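Local coordinates for uncharacterized protein (Pyrococcus furiosus, PDB 4XLZ) that probably removes an acetyl group from N,N'-diacetylchitobiose as a metal-dependent deacetylase of the CE-14 family, at residues 218-221 / 222-225; 115-118 / 119-122; 154-157 / 158-162. All coordinates share one frame; numbering follows the deposited sequence.

Contact 1 (218-221 / 222-225); sequences QFTD and DIWE. With CD (cadmium ion), chain H.
Trp-224 N donates to Thr-220 O over 2.9 Å at the first turn of helix 221-240, and Glu-225 N follows with a 3.2 Å bond to Asp-221 O, the bonds that mark the entry of loop 218-220 into the helix. Thr-220 is the N-cap. Its OG1 sits between the backbone N and the carbonyl carbon (chi1 59°), which turns it back over the helix start to accept from Ile-223 N at 3.2 Å. The same oxygen lies against CG1 of Ile-223, whose CD1 reaches on to Gln-218 O. One residue earlier, Phe-219 meets Trp-224 in an offset edge-to-face pair: the six-membered ring of the indole turns its edge to the phenyl face, the planes stand at 79°, and the closest atoms are Phe-219 CD1 and Trp-224 CE3, 3.6 Å apart. The indole reaches this place because Trp-224 CG is anti to the backbone N (chi1 -164°), while its NE1 is held by Glu-228. Helix 205-213 packs against both rings through Ile-212, and Arg-213 from its end forms a salt bridge with Asp-221 OD2. Glu-225 presents both carboxylate oxygens to a cadmium ion, OE1 at 2.4 Å and OE2 at 2.5 Å; three atoms from outside the two segments complete the coordination, and this site is distinct from the one formed by His-40, Asp-43 and His-151. Water 1 donates to that OE1 and to Asp-221 O, linking the metal-bound carboxylate to the carbonyl that Glu-225 N also uses. Chemically, the capped helix start thus combines an aromatic pair on its buried side with a bidentate metal ligand on its exposed side, where the cadmium should offset much of the carboxylate's negative charge.

Contact 2 (115-118 / 119-122); sequences PYSR and EVRK
Val-120 N makes weak bonds to both OG (3.3 Å) and O of Ser-117, the N-cap of helix 118-131, whose OG is placed to accept by lying between its backbone N and carbonyl carbon (chi1 66°). Stronger backbone bonds continue the turn: Arg-121 N to Ser-117 O with an N-H...O angle of 165°, and Lys-122 N to Arg-118 O at 2.8 Å. Water 2 joins Ser-117 OG to Glu-119 OE1, to which it donates. In apolar contact, the ring of Pro-115 crosses Val-120 at about a right angle, CB to CG2 3.9 Å. Among the charged groups, Arg-121 NH2 comes within 3.2 Å of Tyr-116 CZ, with guanidinium and ring planes 90° apart; its CZ lies 5.0 Å from the ring centroid, a long cation-pi approach, at most weakly attractive. Glu-160 makes a salt bridge with Arg-121 NE and a hydrogen bond with Tyr-116 OH. Arg-118 and Lys-122 lie side by side, NE to NZ 4.0 Å, and Glu-119 of the third subunit forms salt bridges with both, so they share one carboxylate. The arrangement is a serine N-cap opening the helix that follows strand 103-109 in the alpha/beta fold, its first turn set in a subunit interface.

Contact 3 (154-157 / 158-162); sequences TGFL and AIESV
Glu-160 lies back along its own helix, 149-164, toward Phe-156 and Leu-157, residues four and three positions earlier; these are i to i+4 and i to i+3 contacts across about one turn of alpha-helix. The glutamate CG is anti to the carbonyl carbon (chi1 -67°) and the chain is extended beyond it, which brings OE2 to 3.5 Å from Phe-156 CB and OE1 to 3.8 Å from Leu-157 CD2. The carboxylate lies against the carbonyl oxygen of Phe-156, with Glu-160 CD 3.1 Å from Phe-156 O; OE2 and that oxygen are both acceptors, and no bond joins them. Leu-157 and Glu-160 cross at a slant, whereas the phenyl ring of Phe-156 meets Trp-142 edge-to-face. The carboxylate's charge is met by partners outside the two segments, Arg-121 and Tyr-116 of contact 2 and Arg-152 of the fourth subunit, which forms a salt bridge with OE2. A glutamine here would probably leave Arg-121 and Arg-152 of the fourth subunit without their countercharge. On another side of the helix, Ile-159 lays CG1 3.3 Å from Gly-155 O, and the methyl of Ala-158 rests near Thr-154 O. Glu-160 N closes the turn on Phe-156 O with an N-H...O angle of 171°, a nearly straight bond. Ser-161 OG is likewise anti to its carbonyl carbon (chi1 -64°), and this folds the hydroxyl back onto the preceding turn. Leu-157 O consequently accepts twice, from Ser-161 OG at 2.7 Å and from Ser-161 N at 2.8 Å, the two donors arriving from opposite faces of the carbonyl plane.

Overall arrangement
From the N terminus, contact 2 comes first, where the loop after strand 103-109 enters helix 118-131. Contact 3 follows within helix 149-164, after strand 135-139, and contact 1 comes last, at the start of helix 221-240. All three are local turns in series; none nests in or crosses another, and none closes a long loop. Contacts 2 and 3 have centres 10 Å apart and touch directly, joining two helices beside the parallel sheet and both reaching the fourth subunit. Contact 1 stands apart, about 31 Å from contact 3 between centres, across the chain's centre, where it joins helix 221-240 to helix 205-213.

Contact 1 (218-221 / 222-225)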
ATOM      1  N   GLN A 218     -25.013  16.372  12.785  1.00 15.63           N
ATOM      2  CA  GLN A 218     -23.775  16.644  13.514  1.00 16.93           C
ATOM      3  C   GLN A 218     -24.012  17.532  14.746  1.00 19.79           C
ATOM      4  O   GLN A 218     -23.176  17.588  15.620  1.00 22.42           O
ATOM      5  CB  GLN A 218     -22.696  17.279  12.619  1.00 18.77           C
ATOM      6  CG  GLN A 218     -22.434  16.330  11.339  1.00 18.60           C
ATOM      7  CD  GLN A 218     -22.092  14.994  11.700  1.00 17.66           C
ATOM      8  OE1 GLN A 218     -21.076  14.836  12.406  1.00 23.06           O
ATOM      9  NE2 GLN A 218     -22.920  14.007  11.485  1.00 18.09           N
ATOM     10  N   PHE A 219     -24.987  18.364  14.592  1.00 18.78           N
ATOM     11  CA  PHE A 219     -25.162  19.539  15.633  1.00 18.48           C
ATOM     12  C   PHE A 219     -26.512  19.354  16.247  1.00 20.62           C
ATOM     13  O   PHE A 219     -27.458  20.126  15.884  1.00 24.78           O
ATOM     14  CB  PHE A 219     -24.982  20.870  14.904  1.00 18.46           C
ATOM     15  CG  PHE A 219     -23.541  21.044  14.439  1.00 20.70           C
ATOM     16  CD1 PHE A 219     -22.526  21.149  15.425  1.00 20.26           C
ATOM     17  CD2 PHE A 219     -23.237  20.976  13.090  1.00 21.02           C
ATOM     18  CE1 PHE A 219     -21.178  21.212  15.046  1.00 22.28           C
ATOM     19  CE2 PHE A 219     -21.857  21.105  12.670  1.00 20.77           C
ATOM     20  CZ  PHE A 219     -20.829  21.145  13.622  1.00 21.23           C
ATOM     21  N   THR A 220     -26.624  18.367  17.089  1.00 21.08           N
ATOM     22  CA  THR A 220     -27.782  18.266  17.929  1.00 22.44           C
ATOM     23  C   THR A 220     -27.735  19.421  18.902  1.00 21.53           C
ATOM     24  O   THR A 220     -26.755  20.075  19.064  1.00 21.49           O
ATOM     25  CB  THR A 220     -27.727  16.977  18.775  1.00 22.83           C
ATOM     26  OG1 THR A 220     -26.517  16.977  19.597  1.00 22.28           O
ATOM     27  CG2 THR A 220     -27.759  15.675  17.898  1.00 28.29           C
ATOM     28  N   ASP A 221     -28.910  19.719  19.524  1.00 22.31           N
ATOM     29  CA  ASP A 221     -28.890  20.777  20.586  1.00 22.53           C
ATOM     30  C   ASP A 221     -27.861  20.510  21.659  1.00 19.66           C
ATOM     31  O   ASP A 221     -27.167  21.427  22.062  1.00 22.55           O
ATOM     32  CB  ASP A 221     -30.277  20.773  21.235  1.00 22.65           C
ATOM     33  CG  ASP A 221     -31.292  21.454  20.375  1.00 30.22           C
ATOM     34  OD1 ASP A 221     -32.493  21.280  20.678  1.00 31.97           O
ATOM     35  OD2 ASP A 221     -30.932  22.226  19.421  1.00 31.50           O
ATOM     36  N   ASP A 222     -27.703  19.247  22.102  1.00 21.83           N
ATOM     37  CA  ASP A 222     -26.653  19.017  23.116  1.00 22.57           C
ATOM     38  C   ASP A 222     -25.217  19.390  22.698  1.00 20.57           C
ATOM     39  O   ASP A 222     -24.437  20.088  23.432  1.00 21.76           O
ATOM     40  CB  ASP A 222     -26.700  17.577  23.537  1.00 25.91           C
ATOM     41  CG  ASP A 222     -26.915  17.511  24.998  1.00 44.37           C
ATOM     42  OD1 ASP A 222     -28.146  17.678  25.411  1.00 50.95           O
ATOM     43  OD2 ASP A 222     -25.830  17.560  25.690  1.00 47.98           O
ATOM     44  N   ILE A 223     -24.908  18.986  21.427  1.00 19.91           N
ATOM     45  CA  ILE A 223     -23.571  19.285  20.922  1.00 17.68           C
ATOM     46  C   ILE A 223     -23.389  20.782  20.703  1.00 17.59           C
ATOM     47  O   ILE A 223     -22.354  21.366  20.914  1.00 16.98           O
ATOM     48  CB  ILE A 223     -23.345  18.483  19.560  1.00 18.58           C
ATOM     49  CG1 ILE A 223     -23.169  17.029  19.991  1.00 22.67           C
ATOM     50  CG2 ILE A 223     -22.184  19.088  18.781  1.00 22.69           C
ATOM     51  CD1 ILE A 223     -23.109  16.063  18.745  1.00 24.69           C
ATOM     52  N   TRP A 224     -24.518  21.457  20.323  1.00 17.79           N
ATOM     53  CA  TRP A 224     -24.481  22.854  20.027  1.00 15.31           C
ATOM     54  C   TRP A 224     -24.168  23.711  21.294  1.00 15.29           C
ATOM     55  O   TRP A 224     -23.631  24.799  21.145  1.00 17.30           O
ATOM     56  CB  TRP A 224     -25.828  23.265  19.352  1.00 17.02           C
ATOM     57  CG  TRP A 224     -25.731  24.621  18.662  1.00 16.74           C
ATOM     58  CD1 TRP A 224     -26.419  25.823  18.961  1.00 18.61           C
ATOM     59  CD2 TRP A 224     -24.948  24.939  17.504  1.00 18.77           C
ATOM     60  NE1 TRP A 224     -26.067  26.819  18.077  1.00 19.67           N
ATOM     61  CE2 TRP A 224     -25.172  26.317  17.158  1.00 20.16           C
ATOM     62  CE3 TRP A 224     -24.057  24.155  16.722  1.00 21.05           C
ATOM     63  CZ2 TRP A 224     -24.564  26.943  16.064  1.00 20.99           C
ATOM     64  CZ3 TRP A 224     -23.459  24.767  15.615  1.00 20.38           C
ATOM     65  CH2 TRP A 224     -23.669  26.152  15.320  1.00 19.96           C
ATOM     66  N   GLU A 225     -24.528  23.117  22.469  1.00 16.01           N
ATOM     67  CA  GLU A 225     -24.138  23.852  23.683  1.00 16.92           C
ATOM     68  C   GLU A 225     -22.653  24.050  23.873  1.00 18.87           C
ATOM     69  O   GLU A 225     -22.215  24.968  24.553  1.00 18.52           O
ATOM     70  CB  GLU A 225     -24.634  23.091  24.897  1.00 18.66           C
ATOM     71  CG  GLU A 225     -26.221  23.047  24.976  1.00 17.93           C
ATOM     72  CD  GLU A 225     -26.842  24.494  25.043  1.00 18.35           C
ATOM     73  OE1 GLU A 225     -27.417  25.000  24.073  1.00 18.33           O
ATOM     74  OE2 GLU A 225     -26.627  25.082  26.179  1.00 20.55           O
TER
HETATM   75 CD    CD H 302     -27.912  27.025  25.300  1.00 19.95          CD
HETATM   76  O   HOH W   1     -28.207  24.028  21.819  1.00 29.40           O

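Contact 2 (115-118 / 119-122)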
ATOM      1  N   PRO A 115      -7.348   8.623   1.521  1.00 10.50           N
ATOM      2  CA  PRO A 115      -5.918   8.339   1.286  1.00 11.45           C
ATOM      3  C   PRO A 115      -5.096   9.542   1.112  1.00 11.28           C
ATOM      4  O   PRO A 115      -5.586  10.619   0.700  1.00 13.36           O
ATOM      5  CB  PRO A 115      -5.944   7.521  -0.040  1.00 12.62           C
ATOM      6  CG  PRO A 115      -7.420   7.056  -0.200  1.00 12.42           C
ATOM      7  CD  PRO A 115      -8.250   8.161   0.439  1.00 10.78           C
ATOM      8  N   TYR A 116      -3.771   9.340   1.311  1.00 11.73           N
ATOM      9  CA  TYR A 116      -2.833  10.401   0.914  1.00 10.92           C
ATOM     10  C   TYR A 116      -2.031   9.802  -0.270  1.00 11.23           C
ATOM     11  O   TYR A 116      -1.059   9.029  -0.057  1.00 14.13           O
ATOM     12  CB  TYR A 116      -1.893  10.797   2.091  1.00 11.87           C
ATOM     13  CG  TYR A 116      -0.940  11.852   1.679  1.00 10.67           C
ATOM     14  CD1 TYR A 116       0.432  11.530   1.483  1.00 12.44           C
ATOM     15  CD2 TYR A 116      -1.371  13.154   1.393  1.00 11.21           C
ATOM     16  CE1 TYR A 116       1.364  12.540   1.129  1.00 11.92           C
ATOM     17  CE2 TYR A 116      -0.490  14.149   0.982  1.00 12.73           C
ATOM     18  CZ  TYR A 116       0.892  13.822   0.810  1.00 11.74           C
ATOM     19  OH  TYR A 116       1.817  14.755   0.407  1.00 12.56           O
ATOM     20  N   SER A 117      -2.494  10.078  -1.477  1.00 12.59           N
ATOM     21  CA  SER A 117      -1.925   9.312  -2.610  1.00 12.25           C
ATOM     22  C   SER A 117      -2.111  10.146  -3.873  1.00 10.49           C
ATOM     23  O   SER A 117      -2.917  11.066  -4.026  1.00 11.40           O
ATOM     24  CB  SER A 117      -2.720   7.999  -2.764  1.00 13.44           C
ATOM     25  OG  SER A 117      -4.078   8.275  -3.168  1.00 13.78           O
ATOM     26  N   ARG A 118      -1.309   9.679  -4.907  1.00 12.10           N
ATOM     27  CA  ARG A 118      -1.441  10.246  -6.277  1.00 12.10           C
ATOM     28  C   ARG A 118      -2.861  10.069  -6.804  1.00 11.50           C
ATOM     29  O   ARG A 118      -3.355  11.035  -7.435  1.00 12.46           O
ATOM     30  CB  ARG A 118      -0.421   9.464  -7.129  1.00 13.55           C
ATOM     31  CG  ARG A 118      -0.556   9.939  -8.666  1.00 13.21           C
ATOM     32  CD  ARG A 118       0.437   9.072  -9.528  1.00 15.31           C
ATOM     33  NE  ARG A 118      -0.111   7.705  -9.438  1.00 14.14           N
ATOM     34  CZ  ARG A 118       0.661   6.656  -9.649  1.00 16.66           C
ATOM     35  NH1 ARG A 118       1.892   6.885 -10.206  1.00 18.99           N
ATOM     36  NH2 ARG A 118       0.184   5.402  -9.437  1.00 16.13           N
ATOM     37  N   GLU A 119      -3.511   8.945  -6.487  1.00 10.73           N
ATOM     38  CA  GLU A 119      -4.885   8.765  -6.985  1.00 10.54           C
ATOM     39  C   GLU A 119      -5.782   9.947  -6.525  1.00 12.35           C
ATOM     40  O   GLU A 119      -6.605  10.461  -7.326  1.00 12.52           O
ATOM     41  CB  GLU A 119      -5.368   7.427  -6.468  1.00 11.92           C
ATOM     42  CG  GLU A 119      -6.859   7.266  -6.832  1.00 13.81           C
ATOM     43  CD  GLU A 119      -7.433   5.974  -6.390  1.00 14.00           C
ATOM     44  OE1 GLU A 119      -6.889   5.312  -5.476  1.00 13.04           O
ATOM     45  OE2 GLU A 119      -8.443   5.571  -6.945  1.00 17.14           O
ATOM     46  N   VAL A 120      -5.683  10.350  -5.243  1.00 12.72           N
ATOM     47  CA  VAL A 120      -6.624  11.451  -4.844  1.00 12.61           C
ATOM     48  C   VAL A 120      -6.199  12.758  -5.438  1.00 11.97           C
ATOM     49  O   VAL A 120      -7.017  13.578  -5.863  1.00 12.11           O
ATOM     50  CB  VAL A 120      -6.545  11.563  -3.319  1.00 11.68           C
ATOM     51  CG1 VAL A 120      -7.571  12.678  -2.854  1.00 13.40           C
ATOM     52  CG2 VAL A 120      -7.030  10.208  -2.656  1.00 12.39           C
ATOM     53  N   ARG A 121      -4.863  12.995  -5.653  1.00 12.40           N
ATOM     54  CA  ARG A 121      -4.444  14.194  -6.397  1.00 12.41           C
ATOM     55  C   ARG A 121      -5.075  14.153  -7.726  1.00 12.85           C
ATOM     56  O   ARG A 121      -5.453  15.264  -8.261  1.00 13.28           O
ATOM     57  CB  ARG A 121      -2.894  14.225  -6.563  1.00 13.13           C
ATOM     58  CG  ARG A 121      -2.151  14.347  -5.155  1.00 13.12           C
ATOM     59  CD  ARG A 121      -0.655  14.625  -5.504  1.00 12.67           C
ATOM     60  NE  ARG A 121       0.089  14.531  -4.237  1.00 11.18           N
ATOM     61  CZ  ARG A 121       0.534  13.380  -3.703  1.00 13.68           C
ATOM     62  NH1 ARG A 121       0.716  12.281  -4.426  1.00 13.70           N
ATOM     63  NH2 ARG A 121       0.869  13.430  -2.408  1.00 13.93           N
ATOM     64  N   LYS A 122      -5.047  13.024  -8.450  1.00 11.70           N
ATOM     65  CA  LYS A 122      -5.642  13.010  -9.805  1.00 13.94           C
ATOM     66  C   LYS A 122      -7.105  13.406  -9.743  1.00 14.24           C
ATOM     67  O   LYS A 122      -7.589  14.092 -10.676  1.00 14.11           O
ATOM     68  CB  LYS A 122      -5.532  11.597 -10.412  1.00 14.03           C
ATOM     69  CG  LYS A 122      -4.086  11.313 -10.800  1.00 15.50           C
ATOM     70  CD  LYS A 122      -4.130   9.874 -11.377  1.00 18.90           C
ATOM     71  CE  LYS A 122      -2.774   9.566 -11.904  1.00 21.77           C
ATOM     72  NZ  LYS A 122      -2.909   8.012 -12.242  1.00 22.81           N
TER
HETATM   73  O   HOH W   2      -5.484   5.883  -3.203  1.00 15.95           O

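Contact 3 (154-157 / 158-162)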
ATOM      1  N   THR A 154      -6.417  16.592   3.444  1.00 11.53           N
ATOM      2  CA  THR A 154      -7.047  17.472   2.492  1.00 11.19           C
ATOM      3  C   THR A 154      -6.209  18.673   2.202  1.00 12.69           C
ATOM      4  O   THR A 154      -6.115  19.150   1.026  1.00 12.17           O
ATOM      5  CB  THR A 154      -8.438  17.863   3.094  1.00 11.13           C
ATOM      6  OG1 THR A 154      -9.262  16.715   3.183  1.00 12.22           O
ATOM      7  CG2 THR A 154      -9.138  18.877   2.136  1.00 12.23           C
ATOM      8  N   GLY A 155      -5.621  19.298   3.273  1.00 12.02           N
ATOM      9  CA  GLY A 155      -4.815  20.492   3.045  1.00 13.20           C
ATOM     10  C   GLY A 155      -3.601  20.244   2.113  1.00 12.68           C
ATOM     11  O   GLY A 155      -3.388  20.999   1.187  1.00 13.20           O
ATOM     12  N   PHE A 156      -2.873  19.193   2.477  1.00 12.65           N
ATOM     13  CA  PHE A 156      -1.661  18.940   1.651  1.00 11.81           C
ATOM     14  C   PHE A 156      -2.044  18.551   0.253  1.00 12.64           C
ATOM     15  O   PHE A 156      -1.425  19.042  -0.686  1.00 12.46           O
ATOM     16  CB  PHE A 156      -0.877  17.743   2.304  1.00 12.02           C
ATOM     17  CG  PHE A 156      -0.095  18.106   3.566  1.00 11.19           C
ATOM     18  CD1 PHE A 156       0.809  19.174   3.533  1.00 13.75           C
ATOM     19  CD2 PHE A 156      -0.378  17.365   4.730  1.00 14.11           C
ATOM     20  CE1 PHE A 156       1.549  19.468   4.736  1.00 14.15           C
ATOM     21  CE2 PHE A 156       0.348  17.694   5.943  1.00 15.11           C
ATOM     22  CZ  PHE A 156       1.296  18.755   5.909  1.00 14.42           C
ATOM     23  N   LEU A 157      -3.022  17.669   0.103  1.00 11.88           N
ATOM     24  CA  LEU A 157      -3.416  17.246  -1.279  1.00 10.56           C
ATOM     25  C   LEU A 157      -3.948  18.431  -2.087  1.00 12.79           C
ATOM     26  O   LEU A 157      -3.720  18.495  -3.307  1.00 13.01           O
ATOM     27  CB  LEU A 157      -4.446  16.174  -1.224  1.00 12.33           C
ATOM     28  CG  LEU A 157      -3.968  14.804  -0.619  1.00 11.63           C
ATOM     29  CD1 LEU A 157      -5.246  13.919  -0.292  1.00 13.58           C
ATOM     30  CD2 LEU A 157      -3.073  14.054  -1.662  1.00 12.79           C
ATOM     31  N   ALA A 158      -4.643  19.374  -1.433  1.00 11.86           N
ATOM     32  CA  ALA A 158      -5.145  20.517  -2.217  1.00 12.20           C
ATOM     33  C   ALA A 158      -4.043  21.405  -2.717  1.00 12.54           C
ATOM     34  O   ALA A 158      -3.995  21.750  -3.900  1.00 13.11           O
ATOM     35  CB  ALA A 158      -6.071  21.367  -1.260  1.00 13.19           C
ATOM     36  N   ILE A 159      -3.015  21.670  -1.862  1.00 12.03           N
ATOM     37  CA  ILE A 159      -1.898  22.533  -2.236  1.00 12.30           C
ATOM     38  C   ILE A 159      -1.159  21.834  -3.389  1.00 14.04           C
ATOM     39  O   ILE A 159      -0.807  22.440  -4.392  1.00 14.95           O
ATOM     40  CB  ILE A 159      -0.967  22.753  -1.045  1.00 11.68           C
ATOM     41  CG1 ILE A 159      -1.739  23.604  -0.039  1.00 14.18           C
ATOM     42  CG2 ILE A 159       0.315  23.500  -1.507  1.00 14.33           C
ATOM     43  CD1 ILE A 159      -1.017  23.633   1.368  1.00 15.14           C
ATOM     44  N   GLU A 160      -0.855  20.544  -3.189  1.00 11.98           N
ATOM     45  CA  GLU A 160      -0.104  19.754  -4.221  1.00 11.73           C
ATOM     46  C   GLU A 160      -0.857  19.762  -5.500  1.00 13.28           C
ATOM     47  O   GLU A 160      -0.246  19.890  -6.622  1.00 13.58           O
ATOM     48  CB  GLU A 160       0.067  18.340  -3.703  1.00 12.13           C
ATOM     49  CG  GLU A 160       0.996  18.344  -2.493  1.00 13.16           C
ATOM     50  CD  GLU A 160       0.773  17.071  -1.582  1.00 12.90           C
ATOM     51  OE1 GLU A 160       0.068  16.127  -1.961  1.00 13.14           O
ATOM     52  OE2 GLU A 160       1.293  17.106  -0.427  1.00 12.81           O
ATOM     53  N   SER A 161      -2.157  19.510  -5.440  1.00 12.51           N
ATOM     54  CA  SER A 161      -2.954  19.349  -6.684  1.00 12.10           C
ATOM     55  C   SER A 161      -3.042  20.696  -7.406  1.00 12.82           C
ATOM     56  O   SER A 161      -3.084  20.684  -8.656  1.00 13.41           O
ATOM     57  CB  SER A 161      -4.339  18.871  -6.354  1.00 12.35           C
ATOM     58  OG  SER A 161      -4.233  17.548  -5.747  1.00 13.78           O
ATOM     59  N   VAL A 162      -3.150  21.806  -6.687  1.00 12.95           N
ATOM     60  CA  VAL A 162      -3.101  23.129  -7.405  1.00 14.30           C
ATOM     61  C   VAL A 162      -1.777  23.242  -8.201  1.00 13.91           C
ATOM     62  O   VAL A 162      -1.818  23.651  -9.376  1.00 16.04           O
ATOM     63  CB  VAL A 162      -3.285  24.249  -6.345  1.00 14.63           C
ATOM     64  CG1 VAL A 162      -2.971  25.594  -7.030  1.00 14.19           C
ATOM     65  CG2 VAL A 162      -4.779  24.220  -5.868  1.00 15.29           C
TER